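Local coordinates for Lmo2184 protein (PDB 5JOQ) that is a probable lipoprotein of the bacterial solute-binding protein 8 family that probably binds heme as the substrate-binding component of an ABC transporter, at residues E46-K50 with L51-L55; K131-G134 with A135-R139; D153-Q156 with V157-N160; K202-V206 with E207-S211; T245-I248 with W249-D253. All coordinates share one frame; numbering follows the deposited sequence.

Interaction 1: E46-K50 with L51-L55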
# COMPACT_ATOMS: atom_id res chain seq x y z
N GLU A 46 19.93 11.78 -6.10
CA GLU A 46 21.13 11.38 -5.37
C GLU A 46 22.38 11.42 -6.25
O GLU A 46 23.47 11.81 -5.80
CB GLU A 46 20.93 9.98 -4.78
CG GLU A 46 19.79 9.95 -3.72
CD GLU A 46 19.44 8.53 -3.27
OE1 GLU A 46 19.74 7.55 -4.01
OE2 GLU A 46 18.86 8.41 -2.18
N ILE A 47 22.24 11.01 -7.51
CA ILE A 47 23.38 11.10 -8.43
C ILE A 47 23.76 12.56 -8.66
O ILE A 47 24.94 12.91 -8.67
CB ILE A 47 23.06 10.36 -9.74
CG1 ILE A 47 23.16 8.83 -9.50
CG2 ILE A 47 24.05 10.79 -10.86
CD1 ILE A 47 22.49 7.99 -10.60
N MET A 48 22.76 13.43 -8.85
CA MET A 48 23.06 14.85 -9.06
C MET A 48 23.82 15.44 -7.87
O MET A 48 24.72 16.28 -8.03
CB MET A 48 21.74 15.60 -9.29
CG MET A 48 20.99 15.21 -10.55
SD MET A 48 21.83 15.87 -11.99
CE MET A 48 22.43 14.40 -12.62
N ASP A 49 23.47 15.01 -6.66
CA ASP A 49 24.20 15.47 -5.48
C ASP A 49 25.67 15.03 -5.52
O ASP A 49 26.56 15.82 -5.20
CB ASP A 49 23.52 14.94 -4.21
CG ASP A 49 24.28 15.31 -2.94
OD1 ASP A 49 24.51 16.52 -2.71
OD2 ASP A 49 24.63 14.39 -2.17
N LYS A 50 25.93 13.77 -5.87
CA LYS A 50 27.31 13.29 -5.95
C LYS A 50 28.07 13.99 -7.06
O LYS A 50 29.30 14.11 -6.98
CB LYS A 50 27.36 11.78 -6.18
CG LYS A 50 26.77 10.95 -5.00
CD LYS A 50 27.61 11.03 -3.75
CE LYS A 50 26.96 10.12 -2.65
NZ LYS A 50 27.37 10.51 -1.28
N LEU A 51 27.36 14.44 -8.11
CA LEU A 51 27.99 15.19 -9.19
C LEU A 51 28.12 16.67 -8.90
O LEU A 51 28.65 17.42 -9.74
CB LEU A 51 27.21 14.99 -10.50
CG LEU A 51 27.21 13.54 -11.04
CD1 LEU A 51 26.55 13.49 -12.41
CD2 LEU A 51 28.62 12.91 -11.11
N ASP A 52 27.63 17.12 -7.74
CA ASP A 52 27.75 18.53 -7.34
C ASP A 52 27.06 19.45 -8.35
O ASP A 52 27.60 20.49 -8.75
CB ASP A 52 29.22 18.91 -7.15
CG ASP A 52 29.42 20.28 -6.50
OD1 ASP A 52 28.47 20.84 -5.89
OD2 ASP A 52 30.55 20.80 -6.58
N LEU A 53 25.84 19.07 -8.75
CA LEU A 53 25.05 19.84 -9.70
C LEU A 53 23.84 20.47 -9.02
O LEU A 53 23.14 19.79 -8.26
CB LEU A 53 24.58 18.93 -10.84
CG LEU A 53 25.70 18.62 -11.84
CD1 LEU A 53 25.32 17.45 -12.73
CD2 LEU A 53 26.03 19.88 -12.68
N PRO A 54 23.55 21.74 -9.28
CA PRO A 54 22.31 22.33 -8.77
C PRO A 54 21.12 21.83 -9.58
O PRO A 54 21.24 21.40 -10.73
CB PRO A 54 22.53 23.83 -8.95
CG PRO A 54 23.48 23.95 -10.07
CD PRO A 54 24.35 22.71 -10.05
N LEU A 55 19.95 21.86 -8.94
CA LEU A 55 18.69 21.46 -9.57
C LEU A 55 17.68 22.60 -9.46
O LEU A 55 17.65 23.33 -8.46
CB LEU A 55 18.12 20.21 -8.89
CG LEU A 55 18.97 18.95 -8.98
CD1 LEU A 55 18.30 17.84 -8.18
CD2 LEU A 55 19.11 18.50 -10.44
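A Schellman motif ends helix 42-50, and the residues that unwind from it fold back so that Leu-51, Leu-53 and Leu-55 meet the apolar side of the last turn, at Ile-47 and Met-48. A regular i to i+4 bond joins Leu-51 N to Ile-47 O at 2.9 Å. Asp-52 then adopts positive phi (60°), and the chain reverses: Leu-53 N reaches back to Met-48 O at 3.1 Å in a nearly straight bond (168° at the hydrogen), while Asp-52 N bonds to Asp-49 O at 3.0 Å from above the carbonyl plane.

In this family of binding proteins, with an alpha/beta lobe at each end of a long helix, the turn leads from helix 42-50 toward strand 57-58. Met-48 carries most of the apolar contact. Bent at both chi2 and chi3, its chain offers CG to Leu-55 CD2 at 3.8 Å, the two side chains meeting at about a right angle, and SD to Leu-53 CD1 at 3.9 Å. Ile-47 and Leu-51 instead run side by side, with Ile-47 CG2 4.0 Å from Leu-51 CD1. Leu-133 of helix 123-136 packs against Ile-47, Met-48 and Leu-51, and Tyr-69 touches Met-48 and Leu-55. At the solvent-facing side of the turn, Asp-52 OD1 forms a salt bridge with Arg-68.

Interaction 2: K131-G134 with A135-R139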
# COMPACT_ATOMS: atom_id res chain seq x y z
N LYS A 131 28.70 8.39 -16.24
CA LYS A 131 29.75 8.93 -17.09
C LYS A 131 29.18 9.98 -18.06
O LYS A 131 29.77 11.05 -18.26
CB LYS A 131 30.42 7.79 -17.86
CG LYS A 131 31.43 8.21 -18.94
CD LYS A 131 32.04 6.97 -19.68
CE LYS A 131 33.10 7.36 -20.81
NZ LYS A 131 33.84 6.14 -21.44
N ASN A 132 28.06 9.66 -18.71
CA ASN A 132 27.51 10.57 -19.73
C ASN A 132 26.97 11.87 -19.11
O ASN A 132 27.09 12.95 -19.71
CB ASN A 132 26.45 9.83 -20.55
CG ASN A 132 27.06 8.70 -21.43
OD1 ASN A 132 28.26 8.65 -21.63
ND2 ASN A 132 26.23 7.81 -21.94
N LEU A 133 26.38 11.78 -17.91
CA LEU A 133 25.97 12.99 -17.19
C LEU A 133 27.17 13.87 -16.85
O LEU A 133 27.09 15.11 -16.94
CB LEU A 133 25.24 12.60 -15.89
CG LEU A 133 23.83 12.01 -16.06
CD1 LEU A 133 23.41 11.39 -14.74
CD2 LEU A 133 22.83 13.14 -16.53
N GLY A 134 28.28 13.25 -16.42
CA GLY A 134 29.52 14.01 -16.21
C GLY A 134 29.93 14.79 -17.44
O GLY A 134 30.27 15.98 -17.37
N ALA A 135 29.93 14.12 -18.60
CA ALA A 135 30.29 14.80 -19.84
C ALA A 135 29.27 15.88 -20.20
O ALA A 135 29.64 16.96 -20.66
CB ALA A 135 30.37 13.79 -20.99
N LYS A 136 27.98 15.59 -20.02
CA LYS A 136 26.96 16.54 -20.45
C LYS A 136 26.99 17.81 -19.61
O LYS A 136 26.79 18.91 -20.14
CB LYS A 136 25.58 15.87 -20.40
CG LYS A 136 24.49 16.69 -21.06
CD LYS A 136 23.23 15.83 -21.27
CE LYS A 136 22.10 16.63 -21.94
NZ LYS A 136 22.52 17.39 -23.18
N PHE A 137 27.29 17.69 -18.32
CA PHE A 137 27.14 18.83 -17.42
C PHE A 137 28.46 19.27 -16.78
O PHE A 137 28.45 19.91 -15.73
CB PHE A 137 26.10 18.49 -16.34
CG PHE A 137 24.72 18.27 -16.90
CD1 PHE A 137 24.04 19.31 -17.53
CD2 PHE A 137 24.09 17.03 -16.76
CE1 PHE A 137 22.73 19.13 -18.04
CE2 PHE A 137 22.80 16.84 -17.27
CZ PHE A 137 22.13 17.90 -17.92
N ASP A 138 29.60 18.96 -17.41
CA ASP A 138 30.92 19.42 -16.95
C ASP A 138 31.20 18.94 -15.53
O ASP A 138 31.59 19.72 -14.66
CB ASP A 138 31.03 20.94 -17.04
CG ASP A 138 32.48 21.43 -16.89
OD1 ASP A 138 33.41 20.59 -16.81
OD2 ASP A 138 32.69 22.66 -16.88
N ARG A 139 30.99 17.65 -15.29
CA ARG A 139 31.30 17.04 -14.00
C ARG A 139 32.05 15.74 -14.21
O ARG A 139 31.78 14.72 -13.55
CB ARG A 139 30.03 16.80 -13.16
CG ARG A 139 29.32 18.10 -12.70
CD ARG A 139 30.19 18.94 -11.78
NE ARG A 139 29.45 20.03 -11.15
CZ ARG A 139 29.30 21.25 -11.67
NH1 ARG A 139 29.82 21.53 -12.87
NH2 ARG A 139 28.59 22.19 -11.02
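Three successive i to i+4 bonds carry the backbone through the last turn of helix 123-136, from Ala-135 N to Lys-131 O, Lys-136 N to Asn-132 O and Phe-137 N to Leu-133 O, the last at 2.9 Å. This C-terminal helix end is closed by an i to i+5 bond: Arg-139 N donates to Gly-134 O over 2.8 Å, nearly straight at 168°, in the carbonyl plane and on a lone pair. Asp-138 has positive phi (59°), and through it the chain swings round toward helix 140-161, of which Arg-139 is the N-cap residue. The two helices belong to a region predicted to form a coiled coil.

On the buried side, Leu-133 and Phe-137 lie alongside each other and point the same way. Leu-133 CD2 meets the edge of the phenyl ring in its plane, 3.8 Å from Phe-137 CE2, while Lys-136 CG lies over the centre of one face, 4.0 Å above it. Met-93 on strand 93-97 touches both Lys-136 and Phe-137, and Leu-133 also touches Leu-95 on that strand.

The Arg-139 chain bends at chi2, which turns its guanidinium group back along the loop. There NH2 bonds to Asp-52 O, and Arg-139 NH1 donates to Asp-138 O at 3.1 Å, the oxygen lying only 2° from the guanidinium plane.

Interaction 3: D153-Q156 with V157-N160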
# COMPACT_ATOMS: atom_id res chain seq x y z
N ASP A 153 33.31 -1.34 -4.99
CA ASP A 153 32.37 -2.13 -4.21
C ASP A 153 31.89 -3.38 -4.96
O ASP A 153 31.85 -4.47 -4.41
CB ASP A 153 31.18 -1.29 -3.76
CG ASP A 153 31.55 -0.23 -2.74
OD1 ASP A 153 32.59 -0.38 -2.09
OD2 ASP A 153 30.82 0.75 -2.61
N ILE A 154 31.56 -3.21 -6.23
CA ILE A 154 31.09 -4.33 -7.04
C ILE A 154 32.18 -5.38 -7.19
O ILE A 154 31.93 -6.56 -7.07
CB ILE A 154 30.66 -3.87 -8.46
CG1 ILE A 154 29.49 -2.88 -8.42
CG2 ILE A 154 30.35 -5.05 -9.35
CD1 ILE A 154 28.60 -2.97 -7.22
N ASP A 155 33.40 -4.93 -7.44
CA ASP A 155 34.51 -5.84 -7.63
C ASP A 155 34.74 -6.67 -6.38
O ASP A 155 35.10 -7.82 -6.48
CB ASP A 155 35.78 -5.10 -8.05
CG ASP A 155 35.80 -4.73 -9.52
OD1 ASP A 155 34.89 -5.15 -10.25
OD2 ASP A 155 36.72 -4.02 -9.94
N GLN A 156 34.54 -6.07 -5.22
CA GLN A 156 34.76 -6.79 -3.97
C GLN A 156 33.76 -7.94 -3.81
O GLN A 156 34.13 -9.05 -3.38
CB GLN A 156 34.68 -5.83 -2.78
CG GLN A 156 34.89 -6.54 -1.44
CD GLN A 156 36.32 -7.06 -1.31
OE1 GLN A 156 37.27 -6.27 -1.39
NE2 GLN A 156 36.48 -8.38 -1.14
N VAL A 157 32.49 -7.69 -4.11
CA VAL A 157 31.49 -8.77 -4.06
C VAL A 157 31.85 -9.85 -5.06
O VAL A 157 31.88 -11.04 -4.74
CB VAL A 157 30.08 -8.22 -4.30
CG1 VAL A 157 29.04 -9.39 -4.32
CG2 VAL A 157 29.75 -7.24 -3.18
N LYS A 158 32.18 -9.45 -6.29
CA LYS A 158 32.54 -10.44 -7.30
C LYS A 158 33.70 -11.31 -6.83
O LYS A 158 33.66 -12.54 -6.96
CB LYS A 158 32.90 -9.73 -8.61
CG LYS A 158 31.71 -9.23 -9.43
CD LYS A 158 32.14 -8.29 -10.57
CE LYS A 158 31.65 -8.67 -11.97
NZ LYS A 158 31.98 -7.52 -12.97
N SER A 159 34.73 -10.70 -6.26
CA SER A 159 35.87 -11.43 -5.77
C SER A 159 35.47 -12.39 -4.63
O SER A 159 35.87 -13.52 -4.60
CB SER A 159 36.93 -10.45 -5.27
OG SER A 159 37.97 -11.12 -4.63
N ASN A 160 34.62 -11.92 -3.74
CA ASN A 160 34.16 -12.69 -2.60
C ASN A 160 33.44 -13.97 -3.02
O ASN A 160 33.63 -14.99 -2.41
CB ASN A 160 33.12 -11.90 -1.81
CG ASN A 160 33.71 -10.84 -0.91
OD1 ASN A 160 34.90 -10.76 -0.71
ND2 ASN A 160 32.84 -10.02 -0.36
O HOH W 1 32.92 -4.41 -12.01
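Gln-156 and Asn-160, one helical turn apart, are joined by a side-chain bond from Gln-156 NE2 to Asn-160 OD1 at 2.9 Å, with 150° at the hydrogen. The oxygen lies almost in the amide plane of Gln-156, though the bond is somewhat bent, and the donor stands above the carbonyl plane of Asn-160, off its lone pairs; the two amide planes are turned 46° apart. Gln-156 leaves the helix with CG opposite its own backbone N (chi1 179°) and then bends at chi2, which carries the amide over toward Asn-160. The ND2 of Asn-160 has a weak bond to Glu-284 on helix 276-288. The backbones of these two residues are also joined, Asn-160 N to Gln-156 O at 2.9 Å.

A second, looser polar link passes through a water. It donates to Asp-155 OD1 at 2.7 Å and accepts only weakly from Lys-158 NZ at 3.4 Å; the charged atoms themselves, Asp-155 OD1 and Lys-158 NZ, stay 4.6 Å apart. Their opposite charges may still attract across this gap.

The lysine's aliphatic part packs against Ile-154, with Lys-158 CD 3.9 Å from Ile-154 CG2. Underneath, Lys-158 N bonds to Ile-154 O at 3.0 Å. Ile-154 and Val-157 turn to the protein, both resting on Leu-280 of helix 276-288. Such a division between an apolar stripe and a polar, solvent-facing side is characteristic of an amphipathic helix, here the long helix 140-161 that spans the two lobes in solute-binding proteins of this type.

Interaction 4: K202-V206 with E207-S211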
# COMPACT_ATOMS: atom_id res chain seq x y z
N LYS A 202 16.82 -18.55 -18.40
CA LYS A 202 17.98 -18.26 -19.22
C LYS A 202 17.56 -17.97 -20.64
O LYS A 202 16.52 -18.42 -21.11
CB LYS A 202 18.98 -19.44 -19.22
CG LYS A 202 19.53 -19.73 -17.85
CD LYS A 202 20.46 -20.93 -17.88
CE LYS A 202 20.85 -21.34 -16.45
NZ LYS A 202 19.67 -21.69 -15.57
N ASP A 203 18.44 -17.30 -21.35
CA ASP A 203 18.25 -17.07 -22.76
C ASP A 203 16.89 -16.46 -23.09
O ASP A 203 16.19 -16.90 -23.97
CB ASP A 203 18.57 -18.35 -23.54
CG ASP A 203 19.90 -19.01 -23.08
OD1 ASP A 203 20.87 -18.32 -22.76
OD2 ASP A 203 19.98 -20.25 -23.05
N GLN A 204 16.54 -15.44 -22.33
CA GLN A 204 15.33 -14.69 -22.50
C GLN A 204 15.75 -13.36 -23.09
O GLN A 204 16.96 -13.03 -23.13
CB GLN A 204 14.65 -14.40 -21.19
CG GLN A 204 14.10 -15.62 -20.50
CD GLN A 204 13.33 -16.51 -21.43
OE1 GLN A 204 12.37 -16.10 -22.04
NE2 GLN A 204 13.77 -17.73 -21.55
N LYS A 205 14.78 -12.63 -23.60
CA LYS A 205 15.08 -11.34 -24.17
C LYS A 205 14.34 -10.19 -23.48
O LYS A 205 14.55 -9.05 -23.81
CB LYS A 205 14.83 -11.32 -25.67
CG LYS A 205 13.38 -11.36 -26.06
CD LYS A 205 13.19 -11.01 -27.53
CE LYS A 205 13.63 -12.12 -28.45
NZ LYS A 205 13.34 -11.80 -29.88
N VAL A 206 13.49 -10.50 -22.52
CA VAL A 206 12.71 -9.50 -21.83
C VAL A 206 13.11 -9.39 -20.38
O VAL A 206 13.71 -10.28 -19.83
CB VAL A 206 11.21 -9.81 -21.85
CG1 VAL A 206 10.66 -9.79 -23.26
CG2 VAL A 206 10.92 -11.14 -21.19
N GLU A 207 12.76 -8.27 -19.79
CA GLU A 207 13.03 -8.01 -18.36
C GLU A 207 12.10 -8.81 -17.44
O GLU A 207 12.54 -9.31 -16.38
CB GLU A 207 12.86 -6.51 -18.08
CG GLU A 207 13.91 -5.62 -18.75
CD GLU A 207 13.54 -4.13 -18.69
OE1 GLU A 207 12.62 -3.77 -17.92
OE2 GLU A 207 14.16 -3.32 -19.39
N TYR A 208 10.81 -8.92 -17.79
CA TYR A 208 9.81 -9.57 -16.93
C TYR A 208 8.99 -10.54 -17.76
O TYR A 208 8.57 -10.21 -18.89
CB TYR A 208 8.86 -8.55 -16.25
CG TYR A 208 9.62 -7.46 -15.55
CD1 TYR A 208 10.37 -7.74 -14.40
CD2 TYR A 208 9.61 -6.16 -16.03
CE1 TYR A 208 11.12 -6.75 -13.79
CE2 TYR A 208 10.36 -5.17 -15.43
CZ TYR A 208 11.10 -5.48 -14.29
OH TYR A 208 11.84 -4.49 -13.71
N LEU A 209 8.81 -11.75 -17.24
CA LEU A 209 8.04 -12.80 -17.90
C LEU A 209 6.82 -13.15 -17.06
O LEU A 209 6.85 -13.09 -15.82
CB LEU A 209 8.87 -14.10 -18.07
CG LEU A 209 10.09 -14.04 -18.96
CD1 LEU A 209 11.05 -15.14 -18.59
CD2 LEU A 209 9.63 -14.20 -20.39
N ALA A 210 5.78 -13.61 -17.73
CA ALA A 210 4.68 -14.25 -17.03
C ALA A 210 5.18 -15.56 -16.41
O ALA A 210 6.04 -16.24 -16.97
CB ALA A 210 3.52 -14.52 -17.99
N SER A 211 4.69 -15.91 -15.23
CA SER A 211 5.22 -17.08 -14.54
C SER A 211 4.61 -18.35 -15.13
O SER A 211 3.40 -18.44 -15.30
CB SER A 211 4.94 -16.98 -13.04
OG SER A 211 3.53 -16.85 -12.86
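Gln-204 and Val-206, in the loop before strand 208-210, both meet Leu-209 on that strand. At the start of the loop, Lys-202 O accepts a bond from Gln-204 NE2 at 2.9 Å; the donor sits above the carbonyl plane, and the oxygen lies 23° from the plane of the amide. Asp-203, with positive phi (52°), turns the chain between these two residues. The Gln-204 side chain is bent at chi2 (-47°), which brings its amide back to Lys-202 and leaves its middle facing the leucine: Gln-204 CG lies 3.6 Å from Leu-209 CD1, and OE1 sits 3.7 Å from Leu-209 CD2. The two side chains cross at about a right angle.

Beyond Lys-205, Val-206 brings CG2 against Leu-209 CD2 at 3.4 Å, tighter than usual for two carbons. Leu-209 is modelled in two conformers, so this closeness and the Gln-204 contacts hold for one of them and are less certain. Val-206 CG2 occupies the position between the valine's own N and carbonyl carbon, and from there it also lies 3.4 Å from Tyr-208 O. After it, Glu-207 lays its CB over one face of the Tyr-208 ring, 3.8 Å above the plane and offset toward the rim.

Outside the loop, Gln-204 O accepts from His-185, and Val-206 O from Thr-183. Strand 208-210 runs antiparallel to strand 180-182 in the mixed sheet of the C-terminal half, with backbone bonds between Leu-209 and Val-181. Tyr-208 packs on Leu-180 and Val-182 of that strand, and on Glu-241 of the second subunit.

Interaction 5: T245-I248 with W249-D253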
# COMPACT_ATOMS: atom_id res chain seq x y z
N THR A 245 0.74 -21.44 1.69
CA THR A 245 -0.47 -22.27 1.63
C THR A 245 -0.92 -22.58 0.21
O THR A 245 -1.87 -23.34 0.02
CB THR A 245 -1.65 -21.57 2.30
OG1 THR A 245 -2.09 -20.50 1.44
CG2 THR A 245 -1.23 -21.03 3.66
N ASN A 246 -0.27 -21.98 -0.78
CA ASN A 246 -0.74 -21.99 -2.15
C ASN A 246 -0.22 -23.23 -2.87
O ASN A 246 1.00 -23.38 -3.04
CB ASN A 246 -0.25 -20.71 -2.83
CG ASN A 246 -0.90 -20.46 -4.16
OD1 ASN A 246 -1.28 -21.41 -4.88
ND2 ASN A 246 -1.02 -19.18 -4.52
N ASP A 247 -1.12 -24.10 -3.34
CA ASP A 247 -0.67 -25.27 -4.11
C ASP A 247 0.29 -24.89 -5.22
O ASP A 247 1.17 -25.69 -5.58
CB ASP A 247 -1.86 -25.99 -4.71
CG ASP A 247 -2.64 -26.79 -3.66
OD1 ASP A 247 -2.03 -27.26 -2.68
OD2 ASP A 247 -3.83 -26.95 -3.83
N ILE A 248 0.12 -23.70 -5.76
CA ILE A 248 0.94 -23.25 -6.85
C ILE A 248 2.43 -23.20 -6.50
O ILE A 248 3.22 -23.48 -7.34
CB ILE A 248 0.50 -21.84 -7.31
CG1 ILE A 248 -0.97 -21.83 -7.72
CG2 ILE A 248 1.35 -21.34 -8.46
CD1 ILE A 248 -1.25 -22.77 -8.85
N TRP A 249 2.79 -22.81 -5.29
CA TRP A 249 4.19 -22.68 -4.88
C TRP A 249 4.71 -23.57 -3.75
O TRP A 249 5.91 -23.79 -3.64
CB TRP A 249 4.42 -21.23 -4.42
CG TRP A 249 4.07 -20.17 -5.41
CD1 TRP A 249 2.99 -19.37 -5.38
CD2 TRP A 249 4.81 -19.79 -6.56
NE1 TRP A 249 3.00 -18.52 -6.43
CE2 TRP A 249 4.11 -18.76 -7.19
CE3 TRP A 249 5.99 -20.25 -7.14
CZ2 TRP A 249 4.55 -18.17 -8.35
CZ3 TRP A 249 6.43 -19.67 -8.29
CH2 TRP A 249 5.71 -18.63 -8.88
N LYS A 250 3.80 -24.06 -2.93
CA LYS A 250 4.15 -24.80 -1.73
C LYS A 250 4.91 -26.10 -1.91
O LYS A 250 5.52 -26.56 -0.99
CB LYS A 250 3.00 -24.95 -0.76
CG LYS A 250 2.00 -26.03 -1.07
CD LYS A 250 1.06 -26.14 0.11
CE LYS A 250 0.02 -27.21 -0.07
NZ LYS A 250 -0.61 -27.49 1.24
N HIS A 251 4.84 -26.69 -3.07
CA HIS A 251 5.62 -27.91 -3.27
C HIS A 251 7.00 -27.64 -3.87
O HIS A 251 7.77 -28.60 -4.08
CB HIS A 251 4.83 -28.91 -4.10
CG HIS A 251 3.44 -29.15 -3.55
ND1 HIS A 251 3.20 -30.03 -2.52
CD2 HIS A 251 2.25 -28.59 -3.85
CE1 HIS A 251 1.92 -30.01 -2.21
NE2 HIS A 251 1.32 -29.14 -3.01
N PHE A 252 7.38 -26.38 -4.08
CA PHE A 252 8.78 -26.06 -4.39
C PHE A 252 9.68 -26.44 -3.22
O PHE A 252 9.39 -26.11 -2.07
CB PHE A 252 8.97 -24.58 -4.65
CG PHE A 252 8.53 -24.12 -6.02
CD1 PHE A 252 7.20 -24.26 -6.43
CD2 PHE A 252 9.44 -23.48 -6.87
CE1 PHE A 252 6.79 -23.80 -7.69
CE2 PHE A 252 9.04 -23.01 -8.14
CZ PHE A 252 7.72 -23.17 -8.55
N ASP A 253 10.83 -27.06 -3.53
CA ASP A 253 11.82 -27.35 -2.47
C ASP A 253 12.24 -26.09 -1.71
O ASP A 253 12.48 -26.15 -0.49
CB ASP A 253 13.08 -28.01 -3.05
CG ASP A 253 12.90 -29.49 -3.32
OD1 ASP A 253 11.82 -30.03 -3.09
OD2 ASP A 253 13.87 -30.14 -3.74
O HOH W 2 -2.90 -25.42 0.63
O HOH W 3 3.97 -26.03 -5.66
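Backbone bonds from Trp-249 and Lys-250 converge on Asn-246, the N-cap of the short, weakly bonded helix 247-250. Asn-246 O takes two donors: Lys-250 N at 2.9 Å, approaching nearly along the C=O axis, and Trp-249 N at 2.9 Å from above the carbonyl plane. The Asn-246 side chain caps the helix start by accepting from Ile-248 N, although the position of OD1 is less certain.

Two waters add polar links. One accepts from Lys-250 NZ at 3.1 Å and also lies by Thr-245 O, but implausibly close, so that link is doubtful; the other joins Asp-247 O to His-251 N, 2.8 Å from each. The extended Lys-250 chain passes Asp-247, but Asp-247 OD1 and Lys-250 NZ remain 4.2 Å apart, beyond a salt bridge, so any attraction is probably modest.

Among the rings, Ile-248 CG2 makes a CH-pi contact over the five-membered ring of Trp-249, 3.9 Å from the centroid and 11° off the normal. The indole also stacks with Phe-243 and reaches Leu-170 and Leu-172 of strand 168-173, while Phe-252 rests on Leu-216 of helix 213-219; the turn thus lies against the C-terminal sheet and one of its covering helices. Lys-250 CG lies over one face of the His-251 imidazole, offset toward the rim. The Phe-252 ring presents its edge to a backbone oxygen, with CE1 3.6 Å from Ile-248 O.

Overall arrangement
All five contacts are local, so they follow in series along the chain and none nests or crosses. Interaction 1 ends helix 42-50 in the N-terminal half, and interaction 2 ends helix 123-136; these two touch, Leu-53 CD2 lying 3.7 Å from Arg-139 CZ, and so tie the two helix ends together. Interaction 3 lies within one helix, near the end of the following helix 140-161, and closes no loop; its centre is 26 Å from that of interaction 2. Interactions 4 and 5 belong to the C-terminal half, around its mixed sheet; their nearest atoms are about 5 Å apart without touching. Interactions 1 and 5 sit on opposite sides of the chain's centre.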